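Invasion protein INVA (Salmonella enterica, PDB 2X49) takes part in invasion of intestinal epithelial cells as an inner-membrane export-apparatus protein of the type III secretion system, here represented by its C-terminal domain. Local coordinates at residues G100-F105 / I285-L290; S186-V191 / C227-N232; A238-A243 / V327-T332; L292-D297 / L313-F318. One frame throughout, in Å; residues are numbered along the deposited sequence.

Contact 1. Residues G100-F105 / I285-L290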
loop_
_atom_site.group_PDB
_atom_site.type_symbol
_atom_site.label_atom_id
_atom_site.label_comp_id
_atom_site.label_asym_id
_atom_site.label_seq_id
_atom_site.Cartn_x
_atom_site.Cartn_y
_atom_site.Cartn_z
ATOM N N GLY A 100 -6.731 14.537 -4.164
ATOM C CA GLY A 100 -7.887 13.821 -4.707
ATOM C C GLY A 100 -9.088 13.995 -3.802
ATOM O O GLY A 100 -9.498 15.118 -3.523
ATOM N N SER A 101 -9.690 12.891 -3.355
ATOM C CA SER A 101 -10.747 13.023 -2.316
ATOM C C SER A 101 -10.282 12.648 -0.919
ATOM O O SER A 101 -11.063 12.680 0.049
ATOM C CB SER A 101 -12.027 12.272 -2.684
ATOM O OG SER A 101 -11.860 10.863 -2.675
ATOM N N SER A 102 -9.004 12.360 -0.812
ATOM C CA SER A 102 -8.411 12.092 0.511
ATOM C C SER A 102 -8.087 13.393 1.186
ATOM O O SER A 102 -7.499 14.289 0.595
ATOM C CB SER A 102 -7.099 11.296 0.460
ATOM O OG SER A 102 -7.299 9.942 0.267
ATOM N N GLN A 103 -8.440 13.430 2.447
ATOM C CA GLN A 103 -8.162 14.588 3.303
ATOM C C GLN A 103 -7.285 14.187 4.474
ATOM O O GLN A 103 -7.346 13.067 4.996
ATOM C CB GLN A 103 -9.449 15.241 3.795
ATOM C CG GLN A 103 -10.177 16.187 2.804
ATOM C CD GLN A 103 -11.411 16.832 3.427
ATOM O OE1 GLN A 103 -11.252 18.062 3.935
ATOM N NE2 GLN A 103 -12.486 16.212 3.500
ATOM N N TYR A 104 -6.430 15.134 4.824
ATOM C CA TYR A 104 -5.473 14.982 5.947
ATOM C C TYR A 104 -5.611 16.148 6.901
ATOM O O TYR A 104 -5.605 17.286 6.486
ATOM C CB TYR A 104 -4.046 14.915 5.425
ATOM C CG TYR A 104 -3.841 13.827 4.414
ATOM C CD1 TYR A 104 -3.379 12.599 4.785
ATOM C CD2 TYR A 104 -4.103 14.052 3.062
ATOM C CE1 TYR A 104 -3.218 11.607 3.857
ATOM C CE2 TYR A 104 -3.949 13.049 2.125
ATOM C CZ TYR A 104 -3.477 11.830 2.539
ATOM O OH TYR A 104 -3.248 10.762 1.703
ATOM N N PHE A 105 -5.686 15.823 8.186
ATOM C CA PHE A 105 -5.975 16.792 9.235
ATOM C C PHE A 105 -4.839 16.835 10.234
ATOM O O PHE A 105 -4.416 15.828 10.801
ATOM C CB PHE A 105 -7.298 16.415 9.925
ATOM C CG PHE A 105 -8.494 16.489 8.999
ATOM C CD1 PHE A 105 -9.211 17.662 8.850
ATOM C CD2 PHE A 105 -8.870 15.385 8.260
ATOM C CE1 PHE A 105 -10.277 17.730 7.964
ATOM C CE2 PHE A 105 -9.966 15.446 7.394
ATOM C CZ PHE A 105 -10.623 16.601 7.223
ATOM N N ILE A 285 -11.182 10.039 6.762
ATOM C CA ILE A 285 -9.968 9.233 6.915
ATOM C C ILE A 285 -9.332 9.010 5.524
ATOM O O ILE A 285 -9.988 8.597 4.589
ATOM C CB ILE A 285 -10.270 7.922 7.637
ATOM C CG1 ILE A 285 -10.802 8.247 9.047
ATOM C CG2 ILE A 285 -9.063 7.050 7.723
ATOM C CD1 ILE A 285 -10.942 7.006 9.902
ATOM N N ALA A 286 -8.056 9.354 5.405
ATOM C CA ALA A 286 -7.328 9.222 4.110
ATOM C C ALA A 286 -7.342 7.795 3.607
ATOM O O ALA A 286 -7.314 6.849 4.367
ATOM C CB ALA A 286 -5.891 9.676 4.253
ATOM N N HIS A 287 -7.354 7.660 2.293
ATOM C CA HIS A 287 -7.462 6.335 1.664
ATOM C C HIS A 287 -6.355 5.382 2.017
ATOM O O HIS A 287 -6.627 4.184 2.130
ATOM C CB HIS A 287 -7.597 6.444 0.135
ATOM C CG HIS A 287 -8.783 7.247 -0.276
ATOM N ND1 HIS A 287 -8.970 7.713 -1.563
ATOM C CD2 HIS A 287 -9.818 7.721 0.459
ATOM C CE1 HIS A 287 -10.086 8.426 -1.601
ATOM N NE2 HIS A 287 -10.618 8.446 -0.389
ATOM N N LYS A 288 -5.130 5.891 2.201
ATOM C CA LYS A 288 -3.996 4.992 2.520
ATOM C C LYS A 288 -4.163 4.344 3.868
ATOM O O LYS A 288 -3.494 3.367 4.166
ATOM C CB LYS A 288 -2.624 5.663 2.488
ATOM C CG LYS A 288 -2.462 6.785 3.409
ATOM C CD LYS A 288 -1.025 7.382 3.354
ATOM C CE LYS A 288 -0.855 8.498 4.360
ATOM N NZ LYS A 288 -0.766 7.890 5.716
ATOM N N ASP A 289 -5.073 4.891 4.663
ATOM C CA ASP A 289 -5.295 4.454 6.069
ATOM C C ASP A 289 -6.538 3.594 6.219
ATOM O O ASP A 289 -6.973 3.218 7.351
ATOM C CB ASP A 289 -5.340 5.671 7.011
ATOM C CG ASP A 289 -3.967 6.387 7.111
ATOM O OD1 ASP A 289 -2.958 5.749 7.501
ATOM O OD2 ASP A 289 -3.897 7.603 6.802
ATOM N N LEU A 290 -7.130 3.316 5.085
ATOM C CA LEU A 290 -8.336 2.462 4.942
ATOM C C LEU A 290 -8.060 1.220 4.158
ATOM O O LEU A 290 -7.089 1.138 3.446
ATOM C CB LEU A 290 -9.441 3.225 4.201
ATOM C CG LEU A 290 -10.078 4.405 4.927
ATOM C CD1 LEU A 290 -11.058 5.235 4.061
ATOM C CD2 LEU A 290 -10.748 4.017 6.260
HETATM O O HOH W 1 -12.553 10.434 0.618
HETATM O O HOH W 2 -7.549 11.809 7.283
HETATM O O HOH W 3 -10.133 11.078 3.270
HETATM O O HOH W 4 -4.382 8.529 0.992
#

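Contact 2. Residues S186-V191 / C227-N232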
loop_
_atom_site.group_PDB
_atom_site.type_symbol
_atom_site.label_atom_id
_atom_site.label_comp_id
_atom_site.label_asym_id
_atom_site.label_seq_id
_atom_site.Cartn_x
_atom_site.Cartn_y
_atom_site.Cartn_z
ATOM N N SER A 186 3.116 -4.792 -4.855
ATOM C CA SER A 186 2.477 -3.639 -5.522
ATOM C C SER A 186 1.155 -3.335 -4.850
ATOM O O SER A 186 0.584 -2.255 -5.069
ATOM C CB SER A 186 2.258 -3.840 -7.052
ATOM O OG SER A 186 1.286 -4.836 -7.273
ATOM N N GLU A 187 0.688 -4.300 -4.080
ATOM C CA GLU A 187 -0.582 -4.182 -3.310
ATOM C C GLU A 187 -0.316 -4.070 -1.790
ATOM O O GLU A 187 -1.187 -4.290 -0.922
ATOM C CB GLU A 187 -1.557 -5.329 -3.636
ATOM C CG GLU A 187 -2.165 -5.207 -5.061
ATOM C CD GLU A 187 -3.421 -6.083 -5.243
ATOM O OE1 GLU A 187 -3.362 -7.105 -5.991
ATOM O OE2 GLU A 187 -4.471 -5.817 -4.615
ATOM N N ARG A 188 0.913 -3.723 -1.490
ATOM C CA ARG A 188 1.365 -3.396 -0.121
ATOM C C ARG A 188 1.451 -4.604 0.817
ATOM O O ARG A 188 1.308 -4.539 2.045
ATOM C CB ARG A 188 0.477 -2.261 0.446
ATOM C CG ARG A 188 1.180 -0.968 0.310
ATOM C CD ARG A 188 0.283 0.232 -0.013
ATOM N NE ARG A 188 -0.478 0.509 1.137
ATOM C CZ ARG A 188 -1.584 1.230 1.186
ATOM N NH1 ARG A 188 -2.155 1.707 0.099
ATOM N NH2 ARG A 188 -2.140 1.412 2.366
ATOM N N VAL A 189 1.628 -5.759 0.202
ATOM C CA VAL A 189 1.849 -7.029 0.947
ATOM C C VAL A 189 3.342 -7.313 1.058
ATOM O O VAL A 189 4.079 -7.276 0.038
ATOM C CB VAL A 189 1.151 -8.204 0.255
ATOM C CG1 VAL A 189 1.449 -9.479 1.024
ATOM C CG2 VAL A 189 -0.335 -7.891 0.156
ATOM N N SER A 190 3.827 -7.504 2.281
ATOM C CA SER A 190 5.239 -7.760 2.512
ATOM C C SER A 190 5.673 -9.118 2.002
ATOM O O SER A 190 4.896 -10.085 2.063
ATOM C CB SER A 190 5.583 -7.703 4.034
ATOM O OG SER A 190 6.907 -8.022 4.327
ATOM N N VAL A 191 6.902 -9.178 1.553
ATOM C CA VAL A 191 7.533 -10.450 1.140
ATOM C C VAL A 191 8.633 -10.908 2.065
ATOM O O VAL A 191 9.461 -11.762 1.734
ATOM C CB VAL A 191 7.979 -10.455 -0.317
ATOM C CG1 VAL A 191 6.748 -10.274 -1.224
ATOM C CG2 VAL A 191 9.068 -9.415 -0.615
ATOM N N CYS A 227 -3.202 -9.303 7.002
ATOM C CA CYS A 227 -4.076 -8.656 7.939
ATOM C C CYS A 227 -3.207 -7.846 8.983
ATOM O O CYS A 227 -3.445 -6.665 9.262
ATOM C CB CYS A 227 -5.004 -9.701 8.540
ATOM S SG CYS A 227 -6.141 -9.180 9.818
ATOM N N HIS A 228 -2.212 -8.527 9.496
ATOM C CA HIS A 228 -1.375 -7.972 10.605
ATOM C C HIS A 228 -0.652 -6.717 10.148
ATOM O O HIS A 228 -0.401 -5.765 10.912
ATOM C CB HIS A 228 -0.385 -9.012 11.126
ATOM C CG HIS A 228 -0.966 -9.909 12.166
ATOM N ND1 HIS A 228 -1.953 -10.843 12.102
ATOM C CD2 HIS A 228 -0.510 -9.912 13.468
ATOM C CE1 HIS A 228 -2.083 -11.378 13.364
ATOM N NE2 HIS A 228 -1.211 -10.792 14.168
ATOM N N LYS A 229 -0.347 -6.702 8.875
ATOM C CA LYS A 229 0.357 -5.556 8.272
ATOM C C LYS A 229 -0.524 -4.327 8.157
ATOM O O LYS A 229 -0.131 -3.220 8.516
ATOM C CB LYS A 229 0.934 -5.893 6.894
ATOM C CG LYS A 229 1.920 -4.800 6.450
ATOM C CD LYS A 229 2.489 -5.055 5.102
ATOM C CE LYS A 229 3.147 -3.788 4.569
ATOM N NZ LYS A 229 2.170 -2.773 4.103
ATOM N N PHE A 230 -1.715 -4.532 7.636
ATOM C CA PHE A 230 -2.637 -3.436 7.384
ATOM C C PHE A 230 -3.196 -2.838 8.645
ATOM O O PHE A 230 -3.490 -1.652 8.716
ATOM C CB PHE A 230 -3.771 -3.811 6.437
ATOM C CG PHE A 230 -3.384 -3.697 4.980
ATOM C CD1 PHE A 230 -3.439 -2.508 4.311
ATOM C CD2 PHE A 230 -3.024 -4.858 4.288
ATOM C CE1 PHE A 230 -3.081 -2.441 2.976
ATOM C CE2 PHE A 230 -2.663 -4.787 2.968
ATOM C CZ PHE A 230 -2.703 -3.611 2.317
ATOM N N ALA A 231 -3.280 -3.679 9.654
ATOM C CA ALA A 231 -3.999 -3.291 10.876
ATOM C C ALA A 231 -3.021 -2.630 11.827
ATOM O O ALA A 231 -3.362 -2.003 12.840
ATOM C CB ALA A 231 -4.663 -4.522 11.525
ATOM N N ASN A 232 -1.778 -2.770 11.425
ATOM C CA ASN A 232 -0.650 -2.470 12.287
ATOM C C ASN A 232 -0.794 -3.219 13.591
ATOM O O ASN A 232 -0.877 -4.458 13.662
ATOM C CB ASN A 232 -0.607 -0.970 12.623
ATOM C CG ASN A 232 -0.218 -0.102 11.415
ATOM O OD1 ASN A 232 -0.394 -0.499 10.263
ATOM N ND2 ASN A 232 0.319 1.080 11.685
#

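Contact 3. Residues A238-A243 / V327-T332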
loop_
_atom_site.group_PDB
_atom_site.type_symbol
_atom_site.label_atom_id
_atom_site.label_comp_id
_atom_site.label_asym_id
_atom_site.label_seq_id
_atom_site.Cartn_x
_atom_site.Cartn_y
_atom_site.Cartn_z
ATOM N N ALA A 238 -12.042 0.292 7.820
ATOM C CA ALA A 238 -12.594 -0.264 6.569
ATOM C C ALA A 238 -13.834 0.419 6.068
ATOM O O ALA A 238 -14.599 1.012 6.799
ATOM C CB ALA A 238 -12.897 -1.764 6.773
ATOM N N VAL A 239 -13.932 0.339 4.745
ATOM C CA VAL A 239 -15.148 0.615 3.970
ATOM C C VAL A 239 -15.621 -0.700 3.354
ATOM O O VAL A 239 -14.864 -1.459 2.786
ATOM C CB VAL A 239 -14.861 1.660 2.877
ATOM C CG1 VAL A 239 -16.060 1.815 1.926
ATOM C CG2 VAL A 239 -14.448 3.017 3.498
ATOM N N MET A 240 -16.903 -0.989 3.479
ATOM C CA MET A 240 -17.437 -2.267 2.975
ATOM C C MET A 240 -18.059 -2.025 1.625
ATOM O O MET A 240 -18.688 -1.017 1.411
ATOM C CB MET A 240 -18.469 -2.809 3.953
ATOM C CG MET A 240 -19.071 -4.167 3.580
ATOM S SD MET A 240 -19.281 -5.135 5.077
ATOM C CE MET A 240 -17.548 -5.202 5.515
ATOM N N VAL A 241 -17.854 -2.951 0.727
ATOM C CA VAL A 241 -18.546 -2.949 -0.577
ATOM C C VAL A 241 -19.929 -3.604 -0.376
ATOM O O VAL A 241 -20.062 -4.674 0.183
ATOM C CB VAL A 241 -17.740 -3.703 -1.671
ATOM C CG1 VAL A 241 -18.444 -3.617 -3.014
ATOM C CG2 VAL A 241 -16.298 -3.173 -1.772
ATOM N N SER A 242 -20.942 -2.935 -0.875
ATOM C CA SER A 242 -22.345 -3.421 -0.825
ATOM C C SER A 242 -22.565 -4.604 -1.728
ATOM O O SER A 242 -21.881 -4.821 -2.710
ATOM C CB SER A 242 -23.337 -2.323 -1.201
ATOM O OG SER A 242 -23.234 -1.993 -2.557
ATOM N N ALA A 243 -23.548 -5.383 -1.352
ATOM C CA ALA A 243 -23.866 -6.605 -2.093
ATOM C C ALA A 243 -24.262 -6.216 -3.503
ATOM O O ALA A 243 -24.073 -6.934 -4.473
ATOM C CB ALA A 243 -25.015 -7.423 -1.383
ATOM N N VAL A 327 -12.261 -4.232 14.260
ATOM C CA VAL A 327 -12.557 -3.714 12.910
ATOM C C VAL A 327 -13.600 -2.621 12.995
ATOM O O VAL A 327 -14.611 -2.734 13.664
ATOM C CB VAL A 327 -13.018 -4.853 11.946
ATOM C CG1 VAL A 327 -13.329 -4.333 10.539
ATOM C CG2 VAL A 327 -11.946 -5.935 11.814
ATOM N N ASN A 328 -13.304 -1.515 12.349
ATOM C CA ASN A 328 -14.205 -0.378 12.324
ATOM C C ASN A 328 -14.620 -0.090 10.897
ATOM O O ASN A 328 -13.864 0.479 10.126
ATOM C CB ASN A 328 -13.481 0.847 12.892
ATOM C CG ASN A 328 -14.323 2.102 12.844
ATOM O OD1 ASN A 328 -15.533 2.039 12.653
ATOM N ND2 ASN A 328 -13.689 3.252 13.039
ATOM N N VAL A 329 -15.838 -0.481 10.558
ATOM C CA VAL A 329 -16.404 -0.165 9.232
ATOM C C VAL A 329 -17.037 1.217 9.269
ATOM O O VAL A 329 -18.034 1.419 9.926
ATOM C CB VAL A 329 -17.486 -1.191 8.784
ATOM C CG1 VAL A 329 -18.134 -0.724 7.482
ATOM C CG2 VAL A 329 -16.890 -2.568 8.609
ATOM N N ILE A 330 -16.395 2.163 8.590
ATOM C CA ILE A 330 -16.815 3.598 8.633
ATOM C C ILE A 330 -17.840 4.003 7.571
ATOM O O ILE A 330 -18.453 5.063 7.626
ATOM C CB ILE A 330 -15.608 4.557 8.595
ATOM C CG1 ILE A 330 -14.938 4.566 7.226
ATOM C CG2 ILE A 330 -14.621 4.225 9.718
ATOM C CD1 ILE A 330 -13.781 5.593 7.137
ATOM N N LYS A 331 -18.062 3.088 6.650
ATOM C CA LYS A 331 -18.873 3.363 5.466
ATOM C C LYS A 331 -19.080 2.137 4.591
ATOM O O LYS A 331 -18.220 1.277 4.513
ATOM C CB LYS A 331 -18.224 4.494 4.618
ATOM C CG LYS A 331 -19.186 5.005 3.587
ATOM C CD LYS A 331 -19.305 6.471 3.600
ATOM C CE LYS A 331 -20.410 6.897 2.713
ATOM N NZ LYS A 331 -20.066 8.210 2.171
ATOM N N THR A 332 -20.232 2.119 3.931
ATOM C CA THR A 332 -20.537 1.099 2.882
ATOM C C THR A 332 -20.713 1.741 1.508
ATOM O O THR A 332 -21.340 2.775 1.361
ATOM C CB THR A 332 -21.817 0.292 3.244
ATOM O OG1 THR A 332 -21.605 -0.429 4.460
ATOM C CG2 THR A 332 -22.148 -0.736 2.152
#

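Contact 4. Residues L292-D297 / L313-F318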
loop_
_atom_site.group_PDB
_atom_site.type_symbol
_atom_site.label_atom_id
_atom_site.label_comp_id
_atom_site.label_asym_id
_atom_site.label_seq_id
_atom_site.Cartn_x
_atom_site.Cartn_y
_atom_site.Cartn_z
ATOM N N LEU A 292 -10.668 -1.392 1.594
ATOM C CA LEU A 292 -11.994 -1.771 1.100
ATOM C C LEU A 292 -12.140 -3.279 1.298
ATOM O O LEU A 292 -11.254 -3.973 1.000
ATOM C CB LEU A 292 -12.119 -1.421 -0.374
ATOM C CG LEU A 292 -13.441 -1.367 -1.052
ATOM C CD1 LEU A 292 -14.484 -0.534 -0.270
ATOM C CD2 LEU A 292 -13.104 -0.722 -2.399
ATOM N N LEU A 293 -13.262 -3.704 1.850
ATOM C CA LEU A 293 -13.532 -5.133 2.150
ATOM C C LEU A 293 -14.560 -5.685 1.204
ATOM O O LEU A 293 -15.627 -5.132 1.035
ATOM C CB LEU A 293 -14.084 -5.293 3.578
ATOM C CG LEU A 293 -13.198 -4.845 4.723
ATOM C CD1 LEU A 293 -13.897 -5.101 6.092
ATOM C CD2 LEU A 293 -11.852 -5.540 4.617
ATOM N N THR A 294 -14.222 -6.820 0.635
ATOM C CA THR A 294 -15.124 -7.492 -0.291
ATOM C C THR A 294 -14.996 -8.997 -0.295
ATOM O O THR A 294 -14.137 -9.570 0.331
ATOM C CB THR A 294 -14.921 -7.008 -1.698
ATOM O OG1 THR A 294 -16.117 -7.302 -2.437
ATOM C CG2 THR A 294 -13.695 -7.642 -2.261
ATOM N N SER A 295 -15.877 -9.639 -1.042
ATOM C CA SER A 295 -15.818 -11.101 -1.226
ATOM C C SER A 295 -14.579 -11.499 -2.006
ATOM O O SER A 295 -14.080 -10.753 -2.858
ATOM C CB SER A 295 -17.064 -11.631 -1.948
ATOM O OG SER A 295 -18.297 -11.389 -1.239
ATOM N N VAL A 296 -14.081 -12.694 -1.728
ATOM C CA VAL A 296 -12.866 -13.149 -2.414
ATOM C C VAL A 296 -13.082 -13.226 -3.923
ATOM O O VAL A 296 -12.184 -13.003 -4.693
ATOM C CB VAL A 296 -12.299 -14.525 -1.908
ATOM C CG1 VAL A 296 -13.286 -15.631 -2.185
ATOM C CG2 VAL A 296 -10.970 -14.770 -2.587
ATOM N N ASP A 297 -14.284 -13.561 -4.346
ATOM C CA ASP A 297 -14.522 -13.740 -5.800
ATOM C C ASP A 297 -14.375 -12.478 -6.639
ATOM O O ASP A 297 -14.127 -12.552 -7.847
ATOM C CB ASP A 297 -15.796 -14.540 -6.126
ATOM C CG ASP A 297 -17.091 -13.854 -5.758
ATOM O OD1 ASP A 297 -17.091 -12.853 -5.037
ATOM O OD2 ASP A 297 -18.156 -14.388 -6.166
ATOM N N LEU A 313 -5.916 3.075 -2.333
ATOM C CA LEU A 313 -6.983 2.325 -1.595
ATOM C C LEU A 313 -6.872 0.828 -1.833
ATOM O O LEU A 313 -7.285 0.326 -2.874
ATOM C CB LEU A 313 -8.388 2.834 -1.990
ATOM C CG LEU A 313 -9.593 2.249 -1.272
ATOM C CD1 LEU A 313 -9.441 2.321 0.254
ATOM C CD2 LEU A 313 -10.832 3.027 -1.725
ATOM N N GLU A 314 -6.316 0.125 -0.869
ATOM C CA GLU A 314 -6.172 -1.349 -1.036
ATOM C C GLU A 314 -7.517 -2.038 -0.739
ATOM O O GLU A 314 -8.448 -1.508 -0.110
ATOM C CB GLU A 314 -5.044 -1.932 -0.249
ATOM C CG GLU A 314 -3.684 -1.269 -0.476
ATOM C CD GLU A 314 -3.210 -1.110 -1.920
ATOM O OE1 GLU A 314 -3.642 -1.886 -2.811
ATOM O OE2 GLU A 314 -2.365 -0.203 -2.172
ATOM N N VAL A 315 -7.600 -3.213 -1.355
ATOM C CA VAL A 315 -8.821 -4.033 -1.333
ATOM C C VAL A 315 -8.465 -5.406 -0.774
ATOM O O VAL A 315 -7.650 -6.102 -1.322
ATOM C CB VAL A 315 -9.465 -4.161 -2.745
ATOM C CG1 VAL A 315 -10.808 -4.865 -2.616
ATOM C CG2 VAL A 315 -9.598 -2.762 -3.492
ATOM N N LEU A 316 -9.097 -5.727 0.351
ATOM C CA LEU A 316 -8.940 -7.045 1.041
ATOM C C LEU A 316 -10.206 -7.863 0.959
ATOM O O LEU A 316 -11.309 -7.335 0.949
ATOM C CB LEU A 316 -8.550 -6.868 2.520
ATOM C CG LEU A 316 -7.281 -6.051 2.867
ATOM C CD1 LEU A 316 -6.876 -6.164 4.345
ATOM C CD2 LEU A 316 -6.106 -6.402 1.990
ATOM N N SER A 317 -10.018 -9.185 0.933
ATOM C CA SER A 317 -11.153 -10.072 1.006
ATOM C C SER A 317 -11.528 -10.373 2.463
ATOM O O SER A 317 -10.729 -10.241 3.378
ATOM C CB SER A 317 -10.885 -11.339 0.241
ATOM O OG SER A 317 -9.937 -12.113 0.947
ATOM N N PHE A 318 -12.761 -10.805 2.654
ATOM C CA PHE A 318 -13.252 -11.186 3.983
ATOM C C PHE A 318 -12.366 -12.269 4.614
ATOM O O PHE A 318 -12.099 -12.272 5.820
ATOM C CB PHE A 318 -14.722 -11.634 3.948
ATOM C CG PHE A 318 -15.691 -10.601 3.401
ATOM C CD1 PHE A 318 -15.634 -9.264 3.786
ATOM C CD2 PHE A 318 -16.668 -10.964 2.488
ATOM C CE1 PHE A 318 -16.566 -8.344 3.290
ATOM C CE2 PHE A 318 -17.600 -10.034 1.978
ATOM C CZ PHE A 318 -17.531 -8.724 2.369
#

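Contact 1. Residues G100-F105 / I285-L290
S102 sits over one face of the H287 imidazole, its OG 3.1 Å above the ring plane and displaced toward the rim. Lying beside its own backbone N (chi1 -79°), that hydroxyl also receives the backbone N-H of H287 in a nearly straight bond, H287 N to S102 OG 3.1 Å at 170°. S101 comes from another direction, its OG near the ring plane at the edge, 3.2 Å from H287 CE1. The Y104 ring packs obliquely on A286, with CE1 3.3 Å from the methyl CB, while CE of K288 lies at the ring edge. K288 NZ bonds H131 and forms a salt bridge with E128, with only a weak bond to D289. Four waters bridge the segments: one accepts from Q103 N and gives a weak bond to I285 O; one, its oxygen 2.6 Å from Y104 OH, accepts from K288 N; one ties S101 O to H287 NE2; and one donates to Q103 O and takes a weak bond from A286 N. One direct bond, apolar packing and bridging waters thus join strand 102-107 of an antiparallel sheet to the 3-10 turn 287-289 leading into strand 291-294 of the parallel sheet.

Contact 2. Residues S186-V191 / C227-N232
A lysine ammonium docks here on the backbone carbonyl of another cationic residue: K229 NZ donates to R188 O at 2.8 Å, while R188 NE stays 5.2 Å from K229 NZ. The donor is tilted 28° from the carbonyl plane. K229 reaches that oxygen with CG trans to the backbone N (chi1 -167°) and a chain extended as far as a bend at the last torsion, which turns NZ inward; CD meanwhile passes S190 N at 4.0 Å. Y39 OH is a second partner of the ammonium. The carbonyl belongs to a residue of positive phi, for R188 is the C-prime position of the Schellman motif that ends helix 174-185, and the turn presents its chain to helix 223-231. F230, next along that helix, turns its ring edge to the same turn: CZ meets E187 O in the ring plane at 3.6 Å and R188 CB at 3.9 Å. Its CE1 lies over one face of the R188 guanidinium, 4.0 Å from NH2, with the two planes inclined at 47°. The guanidinium is held from beyond the two segments, NH1 by the carboxylate of E314 and by D312 O. At the far end of the segment 227-232, C227 SG binds a mercury ion.

Contact 3. Residues A238-A243 / V327-T332
Strands 238-240 and 327-332 run parallel with a crossing angle of -30°, joined by three backbone bonds. A238 uses both its polar atoms: its N donates to N328 O at 2.9 Å, and its O accepts from I330 N at 2.8 Å. The third bond runs from M240 N to K331 O, also 2.8 Å. The carbonyls of A238, K331 and M240 also take CA-H contacts from V329, V239 and T332 respectively. On the face that carries A238, M240, V329 and T332, M240 spans V329. The backbone pairing sets its CB 4.1 Å from V329 CG1. Beyond it, CG stands opposite the backbone N (chi1 -178°) and the chain bends twice, bringing CE to 4.1 Å from V329 CG2, so that both branches of the valine are met. T332 faces the same side, and its CG2 reaches across to M240 O (3.5 Å) and to S242 CB. These contacts place 327-332 as an outermost strand of the four-stranded parallel sheet of the domain, added next to strand 236-240 after the chain has built strands 291-294 and 314-317 on the other side. On the face of V239 and K331, V239 CG2 crosses I330 CG1 at a slant, 4.1 Å away, and CG1 leans over K331 O. The lysine's ammonium leaves the contact for D282 and the carbonyl of K279. Just past the strand, S242 begins helix 243-252 as its N-cap, its OG bonded to V245 N as well as to I333 O, the carbonyl of the C-terminal residue.

Contact 4. Residues L292-D297 / L313-F318
T294 O is met by three groups: F318 N donates to it at 3.0 Å, bent to 137° at the hydrogen, and the F318 ring lies across it with the oxygen 3.5 Å above the plane, over the ring centre. S317 CA adds a CA-H...O contact, 3.1 Å from T294 O. F318 therefore folds back over the carbonyl that its own N-H binds, CG beside the backbone N (chi1 -58°), and its CE2 continues to S295, 3.6 Å from OG. The other ring edge, CE1, touches L293 CB. Earlier in the strands the pairing is regular and parallel: L292 N gives a nearly straight bond of 2.8 Å to E314 O, L292 O takes L316 N, and L316 O takes T294 N. Side chains alternate across the sheet. L293 and L316 share one face, where CD2 of the first leans on CB of the second. On the other, L292 CD2 reaches V315 CG2 at 4.2 Å, and T294 CG2 slants against V315 CG1; helix 299-306 covers T294 and V315. The hydroxyls of T294 and S295 are turned to the carboxylate of E246. Strand 291-294, helix 299-306 and strand 314-317 make one beta-alpha-beta unit, with this contact joining its two strands. The N-H and CA-H satisfy T294 O, whereas the ring merely packs over the carbonyl its own N-H binds, at an exposed end of the strand pair, and probably gains little electrostatically from the oxygen above its face.

Overall arrangement
Contacts 3 and 4 lie side by side in one parallel sheet, their centres 10 Å apart: strands 236-240 and 291-294 are its inner neighbours, probably bonded between V239 O and L293 N at 2.9 Å. Contact 1 attaches the antiparallel sheet to this one through the turn before strand 291-294, and L290 CD2 packs on I330 CD1 of contact 3 at 3.5 Å. Contact 2 meets contact 4 through the salt bridge of R188 NH1 with E314 OE2, 3.0 Å, and F230 packs on E314 and L316. R188 also reaches contact 1, with a weak bond from NH2 to K288 O. One mercury ion lies about 4 Å from the Y104 side chain, and C227 SG of contact 2 is a ligand of a mercury ion.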